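Local coordinates for protein tannase (PDB 3WA7) that probably hydrolyses the galloyl ester bonds of tannins, as a tannase built on the alpha/beta-hydrolase fold, at residues Ser178-Glu182 with Glu389-Ala393; Ile197-Tyr203 with Ala408-Arg414. All coordinates share one frame; numbering follows the deposited sequence. Where two conformers were deposited one is given.

Two distant contacts illustrate how a chain segment of some two hundred residues is brought back to the fold it left. From the N terminus, the chain passes through 178-182, a short turn between helices 164-174 and 182-188, and then strand 199-203. About two hundred residues later, after two small hairpins and several helices, it returns through helix 388-393 and strand 410-414. Contact 1 joins the turn to the returning helix, and contact 2 joins the two strands. Their segments alternate along the chain, so the loops they close cross. The centres lie about 20 Å apart: contact 2 sits within the main sheet, whereas contact 1 packs a short turn against a helix outside that sheet.

Contact 1: residues Ser178-Glu182 with Glu389-Ala393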
loop_
_atom_site.group_PDB
_atom_site.type_symbol
_atom_site.label_atom_id
_atom_site.label_comp_id
_atom_site.label_asym_id
_atom_site.label_seq_id
_atom_site.Cartn_x
_atom_site.Cartn_y
_atom_site.Cartn_z
ATOM N N SER A 178 17.713 -6.356 0.839
ATOM C CA SER A 178 18.307 -5.460 1.824
ATOM C C SER A 178 18.805 -6.331 2.971
ATOM O O SER A 178 18.063 -7.170 3.483
ATOM C CB SER A 178 17.262 -4.479 2.353
ATOM O OG SER A 178 17.723 -3.852 3.535
ATOM N N ALA A 179 20.052 -6.127 3.381
ATOM C CA ALA A 179 20.633 -6.919 4.461
ATOM C C ALA A 179 19.954 -6.686 5.809
ATOM O O ALA A 179 20.067 -7.509 6.714
ATOM C CB ALA A 179 22.128 -6.625 4.573
ATOM N N TYR A 180 19.248 -5.568 5.945
ATOM C CA TYR A 180 18.579 -5.258 7.204
ATOM C C TYR A 180 17.632 -6.363 7.669
ATOM O O TYR A 180 17.499 -6.615 8.866
ATOM C CB TYR A 180 17.781 -3.956 7.079
ATOM C CG TYR A 180 17.088 -3.559 8.362
ATOM C CD1 TYR A 180 17.770 -2.861 9.359
ATOM C CD2 TYR A 180 15.762 -3.920 8.601
ATOM C CE1 TYR A 180 17.148 -2.533 10.562
ATOM C CE2 TYR A 180 15.132 -3.599 9.800
ATOM C CZ TYR A 180 15.830 -2.906 10.776
ATOM O OH TYR A 180 15.216 -2.602 11.969
ATOM N N PHE A 181 16.983 -7.024 6.716
ATOM C CA PHE A 181 16.014 -8.065 7.033
ATOM C C PHE A 181 16.566 -9.481 7.080
ATOM O O PHE A 181 15.835 -10.422 7.392
ATOM C CB PHE A 181 14.862 -8.007 6.023
ATOM C CG PHE A 181 14.291 -6.628 5.843
ATOM C CD1 PHE A 181 14.855 -5.739 4.932
ATOM C CD2 PHE A 181 13.216 -6.205 6.615
ATOM C CE1 PHE A 181 14.354 -4.444 4.793
ATOM C CE2 PHE A 181 12.709 -4.912 6.487
ATOM C CZ PHE A 181 13.280 -4.030 5.573
ATOM N N GLU A 182 17.853 -9.638 6.791
ATOM C CA GLU A 182 18.449 -10.965 6.782
ATOM C C GLU A 182 18.365 -11.688 8.128
ATOM O O GLU A 182 18.021 -12.867 8.177
ATOM C CB GLU A 182 19.902 -10.887 6.304
ATOM C CG GLU A 182 20.399 -12.170 5.649
ATOM C CD GLU A 182 19.527 -12.605 4.477
ATOM O OE1 GLU A 182 19.263 -11.772 3.583
ATOM O OE2 GLU A 182 19.109 -13.781 4.445
ATOM N N GLU A 389 16.383 3.356 12.996
ATOM C CA GLU A 389 16.807 2.464 11.922
ATOM C C GLU A 389 15.625 1.644 11.406
ATOM O O GLU A 389 15.514 1.389 10.208
ATOM C CB GLU A 389 17.915 1.539 12.431
ATOM C CG GLU A 389 18.646 0.764 11.351
ATOM C CD GLU A 389 19.815 -0.031 11.909
ATOM O OE1 GLU A 389 20.661 0.568 12.605
ATOM O OE2 GLU A 389 19.894 -1.250 11.652
ATOM N N LEU A 390 14.747 1.235 12.317
ATOM C CA LEU A 390 13.567 0.454 11.947
ATOM C C LEU A 390 12.565 1.321 11.191
ATOM O O LEU A 390 11.972 0.888 10.203
ATOM C CB LEU A 390 12.904 -0.129 13.200
ATOM C CG LEU A 390 11.549 -0.822 12.991
ATOM C CD1 LEU A 390 11.689 -1.964 11.988
ATOM C CD2 LEU A 390 11.042 -1.349 14.327
ATOM N N ILE A 391 12.368 2.545 11.664
ATOM C CA ILE A 391 11.443 3.460 11.007
ATOM C C ILE A 391 11.905 3.663 9.562
ATOM O O ILE A 391 11.110 3.593 8.623
ATOM C CB ILE A 391 11.407 4.818 11.741
ATOM C CG1 ILE A 391 10.834 4.627 13.148
ATOM C CG2 ILE A 391 10.592 5.821 10.940
ATOM C CD1 ILE A 391 10.921 5.868 14.023
ATOM N N GLN A 392 13.201 3.894 9.394
ATOM C CA GLN A 392 13.784 4.103 8.073
ATOM C C GLN A 392 13.682 2.853 7.194
ATOM O O GLN A 392 13.379 2.935 5.996
ATOM C CB GLN A 392 15.253 4.507 8.224
ATOM C CG GLN A 392 15.991 4.712 6.917
ATOM C CD GLN A 392 17.454 5.047 7.129
ATOM O OE1 GLN A 392 17.788 6.075 7.720
ATOM N NE2 GLN A 392 18.333 4.176 6.655
ATOM N N ALA A 393 13.926 1.696 7.801
ATOM C CA ALA A 393 13.887 0.423 7.094
ATOM C C ALA A 393 12.533 0.086 6.472
ATOM O O ALA A 393 12.478 -0.578 5.433
ATOM C CB ALA A 393 14.316 -0.704 8.036
#
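The carbonyl oxygen of Ala393 is approached from two sources: the Phe181 ring presents its edge, with CZ 3.5 Å from Ala393 O, and the hydroxyl of Tyr399 gives it a hydrogen bond. Across the rest of the contact, packing replaces conventional polar bonds. The methyl of Ala393 lies over one face of the Tyr180 ring as a CH-pi contact, its CB 3.6 Å from the ring centroid and 19° off the normal. At the rim of the same ring, near its plane, Glu389 OE2 comes within 3.2 Å of Tyr180 CE1. The carboxylate is turned 70° from the ring, and the extended Glu389 chain carries it there; the slightly positive C-H edge of the ring probably suits the negative carboxylate. Further along, Tyr180 OH lies 3.5 Å from Leu390 CA and also against Leu390 CD1. With CG anti to the backbone N (chi1 -179°), the Tyr180 side chain extends toward the helix, while its CD2 rests over the centre of the Phe181 ring. Phe181 also packs on Ile133, Val134 and Lys137 of helix 131-145 and on Tyr399 of helix 398-401, so the short 3-10 turn 179-181 is set among helices 131-145, 388-393 and 398-401.

Contact 2: residues Ile197-Tyr203 with Ala408-Arg414; sequences IFAVSAY and AKHWRIR
Val200 packs against the indole of Trp411, with Val200 CB standing 3.6 Å from Trp411 CE3. Its CG2 lies over the six-membered ring, 3.9 Å from the ring centroid and 8° off the normal. The two side chains run side by side on one face of the sheet, which they share with Ala202 and Ile413. Beneath them the backbones form a regular parallel ladder: Val200 N bonds to His410 O at 2.9 Å, Arg412 N to Val200 O at 2.8 Å, Ala202 N to Arg412 O at 3.0 Å, and Arg414 N to Ala202 O at 3.1 Å. The indole is held in turn by the loop leading into its strand: Trp411 NE1 donates to Ala408 O at 2.9 Å, from above the carbonyl plane.

At the N-terminal end the Phe198 ring receives His410 CD2 over one face, 3.6 Å from Phe198 CZ, with the two ring planes 56° apart. A water joins Phe198 O to Lys409 N. On the face of Ser201 and Tyr203, a second water accepts from Arg412 NH1 and donates to Ser201 OG, which also bonds Asn160. The guanidinium groups of Arg412 and Arg414 overlap, CZ of Arg414 lying over that of Arg412 toward its rim, and each has its own acid: Asp456 is salt-bridged to Arg412 and Asp442 to Arg414. Asp456 also accepts a hydrogen bond from Tyr203 OH, so one acid serves a side chain from each strand.

Strand 199-203 thus lies between 157-160 and 410-414 in the parallel part of the central sheet, the layout of an alpha/beta-hydrolase core. The flanking strands run toward the probable nucleophile elbow at Ser163 and toward Asp419, the likely acid of a Ser-His-Asp triad.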
loop_
_atom_site.group_PDB
_atom_site.type_symbol
_atom_site.label_atom_id
_atom_site.label_comp_id
_atom_site.label_asym_id
_atom_site.label_seq_id
_atom_site.Cartn_x
_atom_site.Cartn_y
_atom_site.Cartn_z
ATOM N N ILE A 197 11.826 -7.941 -6.651
ATOM C CA ILE A 197 10.742 -8.268 -7.568
ATOM C C ILE A 197 10.783 -7.462 -8.860
ATOM O O ILE A 197 11.590 -6.545 -9.013
ATOM C CB ILE A 197 9.371 -8.079 -6.886
ATOM C CG1 ILE A 197 9.203 -6.625 -6.437
ATOM C CG2 ILE A 197 9.255 -9.038 -5.697
ATOM C CD1 ILE A 197 7.867 -6.334 -5.776
ATOM N N PHE A 198 9.893 -7.814 -9.780
ATOM C CA PHE A 198 9.814 -7.178 -11.091
ATOM C C PHE A 198 9.047 -5.856 -11.139
ATOM O O PHE A 198 9.511 -4.886 -11.737
ATOM C CB PHE A 198 9.186 -8.163 -12.082
ATOM C CG PHE A 198 9.030 -7.616 -13.475
ATOM C CD1 PHE A 198 10.143 -7.368 -14.269
ATOM C CD2 PHE A 198 7.763 -7.379 -14.001
ATOM C CE1 PHE A 198 9.999 -6.893 -15.575
ATOM C CE2 PHE A 198 7.606 -6.904 -15.309
ATOM C CZ PHE A 198 8.727 -6.662 -16.095
ATOM N N ALA A 199 7.875 -5.818 -10.521
ATOM C CA ALA A 199 7.072 -4.602 -10.549
ATOM C C ALA A 199 6.217 -4.439 -9.309
ATOM O O ALA A 199 5.920 -5.408 -8.605
ATOM C CB ALA A 199 6.190 -4.596 -11.794
ATOM N N VAL A 200 5.814 -3.199 -9.061
ATOM C CA VAL A 200 5.003 -2.861 -7.904
ATOM C C VAL A 200 3.680 -2.203 -8.273
ATOM O O VAL A 200 3.648 -1.257 -9.061
ATOM C CB VAL A 200 5.747 -1.863 -6.974
ATOM C CG1 VAL A 200 4.800 -1.339 -5.892
ATOM C CG2 VAL A 200 6.948 -2.530 -6.339
ATOM N N SER A 201 2.595 -2.718 -7.704
ATOM C CA SER A 201 1.278 -2.130 -7.881
ATOM C C SER A 201 0.854 -1.771 -6.462
ATOM O O SER A 201 0.895 -2.616 -5.560
ATOM C CB SER A 201 0.278 -3.117 -8.478
ATOM O OG SER A 201 -1.018 -2.542 -8.457
ATOM N N ALA A 202 0.465 -0.521 -6.251
ATOM C CA ALA A 202 0.063 -0.098 -4.919
ATOM C C ALA A 202 -1.070 0.908 -4.934
ATOM O O ALA A 202 -0.996 1.937 -5.610
ATOM C CB ALA A 202 1.260 0.486 -4.178
ATOM N N TYR A 203 -2.124 0.598 -4.188
ATOM C CA TYR A 203 -3.266 1.490 -4.068
ATOM C C TYR A 203 -3.168 2.191 -2.720
ATOM O O TYR A 203 -2.910 1.553 -1.695
ATOM C CB TYR A 203 -4.578 0.712 -4.171
ATOM C CG TYR A 203 -4.803 0.126 -5.543
ATOM C CD1 TYR A 203 -4.262 -1.110 -5.891
ATOM C CD2 TYR A 203 -5.522 0.829 -6.512
ATOM C CE1 TYR A 203 -4.430 -1.635 -7.170
ATOM C CE2 TYR A 203 -5.693 0.316 -7.791
ATOM C CZ TYR A 203 -5.145 -0.918 -8.113
ATOM O OH TYR A 203 -5.327 -1.433 -9.374
ATOM N N ALA A 408 12.786 -2.534 -7.739
ATOM C CA ALA A 408 11.957 -2.904 -8.884
ATOM C C ALA A 408 12.009 -1.735 -9.866
ATOM O O ALA A 408 12.022 -0.576 -9.455
ATOM C CB ALA A 408 10.516 -3.151 -8.436
ATOM N N LYS A 409 12.033 -2.032 -11.161
ATOM C CA LYS A 409 12.119 -0.971 -12.156
ATOM C C LYS A 409 10.781 -0.414 -12.639
ATOM O O LYS A 409 10.743 0.639 -13.278
ATOM C CB LYS A 409 12.933 -1.461 -13.358
ATOM C CG LYS A 409 14.337 -1.942 -12.997
ATOM C CD LYS A 409 15.121 -0.864 -12.247
ATOM C CE LYS A 409 16.482 -1.378 -11.795
ATOM N NZ LYS A 409 17.260 -0.340 -11.062
ATOM N N HIS A 410 9.687 -1.096 -12.315
ATOM C CA HIS A 410 8.362 -0.674 -12.775
ATOM C C HIS A 410 7.367 -0.487 -11.638
ATOM O O HIS A 410 7.146 -1.403 -10.841
ATOM C CB HIS A 410 7.827 -1.714 -13.759
ATOM C CG HIS A 410 8.835 -2.143 -14.779
ATOM N ND1 HIS A 410 9.277 -1.309 -15.783
ATOM C CD2 HIS A 410 9.523 -3.301 -14.921
ATOM C CE1 HIS A 410 10.195 -1.936 -16.500
ATOM N NE2 HIS A 410 10.363 -3.145 -15.997
ATOM N N TRP A 411 6.742 0.690 -11.594
ATOM C CA TRP A 411 5.785 1.027 -10.541
ATOM C C TRP A 411 4.459 1.596 -11.040
ATOM O O TRP A 411 4.428 2.396 -11.978
ATOM C CB TRP A 411 6.392 2.068 -9.590
ATOM C CG TRP A 411 7.660 1.648 -8.929
ATOM C CD1 TRP A 411 8.856 1.393 -9.537
ATOM C CD2 TRP A 411 7.859 1.402 -7.532
ATOM N NE1 TRP A 411 9.784 0.999 -8.605
ATOM C CE2 TRP A 411 9.200 0.996 -7.367
ATOM C CE3 TRP A 411 7.034 1.488 -6.403
ATOM C CZ2 TRP A 411 9.740 0.670 -6.114
ATOM C CZ3 TRP A 411 7.570 1.165 -5.156
ATOM C CH2 TRP A 411 8.912 0.761 -5.025
ATOM N N ARG A 412 3.371 1.194 -10.390
ATOM C CA ARG A 412 2.042 1.708 -10.707
ATOM C C ARG A 412 1.409 2.090 -9.376
ATOM O O ARG A 412 1.165 1.237 -8.517
ATOM C CB ARG A 412 1.172 0.667 -11.417
ATOM C CG ARG A 412 -0.191 1.230 -11.831
ATOM C CD ARG A 412 -0.971 0.249 -12.697
ATOM N NE ARG A 412 -2.178 0.841 -13.276
ATOM C CZ ARG A 412 -3.335 0.986 -12.637
ATOM N NH1 ARG A 412 -3.463 0.583 -11.381
ATOM N NH2 ARG A 412 -4.373 1.528 -13.261
ATOM N N ILE A 413 1.159 3.380 -9.204
ATOM C CA ILE A 413 0.590 3.888 -7.967
ATOM C C ILE A 413 -0.716 4.629 -8.199
ATOM O O ILE A 413 -0.838 5.409 -9.145
ATOM C CB ILE A 413 1.575 4.859 -7.287
ATOM C CG1 ILE A 413 2.926 4.164 -7.074
ATOM C CG2 ILE A 413 0.989 5.365 -5.973
ATOM C CD1 ILE A 413 4.002 5.082 -6.542
ATOM N N ARG A 414 -1.687 4.377 -7.325
ATOM C CA ARG A 414 -2.989 5.029 -7.398
ATOM C C ARG A 414 -3.435 5.458 -6.003
ATOM O O ARG A 414 -3.184 4.760 -5.019
ATOM C CB ARG A 414 -4.043 4.081 -7.990
ATOM C CG ARG A 414 -3.880 3.774 -9.473
ATOM C CD ARG A 414 -4.188 5.002 -10.324
ATOM N NE ARG A 414 -4.104 4.734 -11.761
ATOM C CZ ARG A 414 -2.969 4.617 -12.448
ATOM N NH1 ARG A 414 -1.795 4.742 -11.842
ATOM N NH2 ARG A 414 -3.011 4.390 -13.756
HETATM O O HOH W 1 12.157 -4.744 -12.366
HETATM O O HOH W 2 -1.821 0.113 -9.181
#